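Local coordinates for protein putative pyridoxal phosphate-dependent transferase (Clostridium difficile, PDB 4DQ6) that is a putative pyridoxal phosphate-dependent transferase of the class I and II aminotransferase family, with pyridoxal-5'-phosphate bound in its pocket, at residues L317-P322 with L328-S333. Numbering follows the deposited sequence.
Sequences LKVRKP and LWVDFS
With CG set beside its own backbone N (chi1 -55°), Leu317 lays both methyls over one face of Phe332, whose ring is swung to meet them by a chi1 of -72°. The two residues stand at the open end of an antiparallel beta hairpin, in which 318-319 is the edge strand and 327-331 continues through backbone bonds to strand 367-371. Leu317 CD2 makes the CH-pi contact, 3.9 Å from the centroid of the Phe332 ring, while Leu317 CD1 stands over the same face near CE2 and CZ. Ile390 of helix 376-390 touches both side chains, and Ile310 of helix 289-313 packs on Leu317.

Lys318 and Asp331 form the hydrogen-bonded pair: Lys318 N donates to Asp331 O at 3.0 Å, and Asp331 N returns a nearly straight bond to Lys318 O at 2.8 Å. Val319 and Val330 still lie side by side, but at Arg320 and Trp329 the backbones part and two waters bridge them. One accepts from Arg320 N and donates to Trp329 O; the other accepts from Trp329 N and donates to Arg320 O, so the ladder continues through solvent.

On the face shared with Leu317, Val319 CG2 reaches Leu328 CD1 at 3.6 Å and Val330 CG2 at 4.0 Å. Leu328 CD1 also meets Pro322 CD, extending the apolar row toward Ile303 of helix 289-313. The opposite face carries Trp329, stacked on Tyr367, and Asp331. Where the strand ends, Asp331 closes an Asx turn: its OD1 takes Ser333 N from above the carboxylate plane and Ser333 OG on the syn side, at 2.7 Å.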
loop_
_atom_site.group_PDB
_atom_site.type_symbol
_atom_site.label_atom_id
_atom_site.label_comp_id
_atom_site.label_asym_id
_atom_site.label_seq_id
_atom_site.Cartn_x
_atom_site.Cartn_y
_atom_site.Cartn_z
ATOM N N LEU A 317 5.520 4.386 41.132
ATOM C CA LEU A 317 5.815 4.517 39.720
ATOM C C LEU A 317 6.576 5.823 39.497
ATOM O O LEU A 317 6.423 6.802 40.237
ATOM C CB LEU A 317 4.543 4.580 38.873
ATOM C CG LEU A 317 3.578 3.402 39.087
ATOM C CD1 LEU A 317 2.434 3.482 38.110
ATOM C CD2 LEU A 317 4.275 2.023 39.048
ATOM N N LYS A 318 7.369 5.826 38.446
ATOM C CA LYS A 318 8.172 6.991 38.083
ATOM C C LYS A 318 7.943 7.333 36.599
ATOM O O LYS A 318 7.942 6.464 35.754
ATOM C CB LYS A 318 9.666 6.728 38.335
ATOM C CG LYS A 318 10.045 6.503 39.825
ATOM C CD LYS A 318 9.325 7.539 40.699
ATOM C CE LYS A 318 9.807 7.673 42.141
ATOM N NZ LYS A 318 8.987 6.858 43.068
ATOM N N VAL A 319 7.811 8.613 36.311
ATOM C CA VAL A 319 7.420 9.088 34.968
ATOM C C VAL A 319 8.025 10.484 34.796
ATOM O O VAL A 319 7.988 11.287 35.716
ATOM C CB VAL A 319 5.898 9.079 34.770
ATOM C CG1 VAL A 319 5.224 9.925 35.825
ATOM C CG2 VAL A 319 5.518 9.452 33.333
ATOM N N ARG A 320 8.676 10.692 33.652
ATOM C CA ARG A 320 9.176 11.989 33.201
ATOM C C ARG A 320 8.241 12.504 32.108
ATOM O O ARG A 320 7.922 11.731 31.193
ATOM C CB ARG A 320 10.602 11.834 32.621
ATOM N N LYS A 321 7.849 13.763 32.168
ATOM C CA LYS A 321 6.937 14.339 31.151
ATOM C C LYS A 321 7.649 14.258 29.773
ATOM O O LYS A 321 8.817 14.689 29.625
ATOM C CB LYS A 321 6.622 15.772 31.473
ATOM C CG LYS A 321 5.650 16.443 30.559
ATOM C CD LYS A 321 5.208 17.796 31.068
ATOM C CE LYS A 321 4.413 18.528 30.028
ATOM N NZ LYS A 321 3.770 19.767 30.615
ATOM N N PRO A 322 6.989 13.709 28.770
ATOM C CA PRO A 322 7.618 13.678 27.434
ATOM C C PRO A 322 7.707 15.049 26.830
ATOM O O PRO A 322 6.921 15.933 27.142
ATOM C CB PRO A 322 6.649 12.874 26.602
ATOM C CG PRO A 322 5.316 12.977 27.316
ATOM C CD PRO A 322 5.615 13.148 28.774
ATOM N N LEU A 328 3.309 7.997 26.874
ATOM C CA LEU A 328 3.853 8.185 28.201
ATOM C C LEU A 328 4.652 6.931 28.588
ATOM O O LEU A 328 4.198 5.804 28.376
ATOM C CB LEU A 328 2.695 8.366 29.221
ATOM C CG LEU A 328 3.076 8.983 30.568
ATOM C CD1 LEU A 328 3.500 10.449 30.461
ATOM C CD2 LEU A 328 1.850 8.848 31.515
ATOM N N TRP A 329 5.857 7.122 29.121
ATOM C CA TRP A 329 6.792 6.063 29.423
ATOM C C TRP A 329 6.947 5.976 30.905
ATOM O O TRP A 329 7.545 6.876 31.529
ATOM C CB TRP A 329 8.091 6.401 28.737
ATOM C CG TRP A 329 9.248 5.395 28.776
ATOM C CD1 TRP A 329 10.585 5.596 29.226
ATOM C CD2 TRP A 329 9.258 4.060 28.208
ATOM N NE1 TRP A 329 11.263 4.520 28.999
ATOM C CE2 TRP A 329 10.572 3.557 28.396
ATOM C CE3 TRP A 329 8.298 3.227 27.642
ATOM C CZ2 TRP A 329 10.935 2.273 27.990
ATOM C CZ3 TRP A 329 8.646 1.978 27.193
ATOM C CH2 TRP A 329 9.961 1.485 27.402
ATOM N N VAL A 330 6.362 4.924 31.501
ATOM C CA VAL A 330 6.218 4.863 32.949
ATOM C C VAL A 330 6.995 3.666 33.508
ATOM O O VAL A 330 6.860 2.563 33.021
ATOM C CB VAL A 330 4.726 4.715 33.347
ATOM C CG1 VAL A 330 4.562 4.621 34.856
ATOM C CG2 VAL A 330 3.879 5.839 32.761
ATOM N N ASP A 331 7.854 3.937 34.493
ATOM C CA ASP A 331 8.680 2.944 35.126
ATOM C C ASP A 331 7.923 2.330 36.318
ATOM O O ASP A 331 7.588 3.028 37.263
ATOM C CB ASP A 331 9.944 3.647 35.588
ATOM C CG ASP A 331 10.919 2.730 36.265
ATOM O OD1 ASP A 331 10.736 1.501 36.264
ATOM O OD2 ASP A 331 11.881 3.294 36.831
ATOM N N PHE A 332 7.684 1.026 36.211
ATOM C CA PHE A 332 7.037 0.213 37.248
ATOM C C PHE A 332 8.007 -0.634 38.059
ATOM O O PHE A 332 7.603 -1.475 38.847
ATOM C CB PHE A 332 6.053 -0.757 36.594
ATOM C CG PHE A 332 4.811 -0.134 36.050
ATOM C CD1 PHE A 332 4.827 0.670 34.951
ATOM C CD2 PHE A 332 3.568 -0.446 36.633
ATOM C CE1 PHE A 332 3.653 1.209 34.456
ATOM C CE2 PHE A 332 2.395 0.072 36.157
ATOM C CZ PHE A 332 2.432 0.906 35.022
ATOM N N SER A 333 9.309 -0.448 37.861
ATOM C CA SER A 333 10.285 -1.354 38.427
ATOM C C SER A 333 10.288 -1.367 39.969
ATOM O O SER A 333 10.619 -2.400 40.576
ATOM C CB SER A 333 11.700 -1.023 37.909
ATOM O OG SER A 333 12.108 0.266 38.292
HETATM O O HOH W 1 6.971 9.776 29.255
HETATM O O HOH W 2 9.454 8.570 31.726
#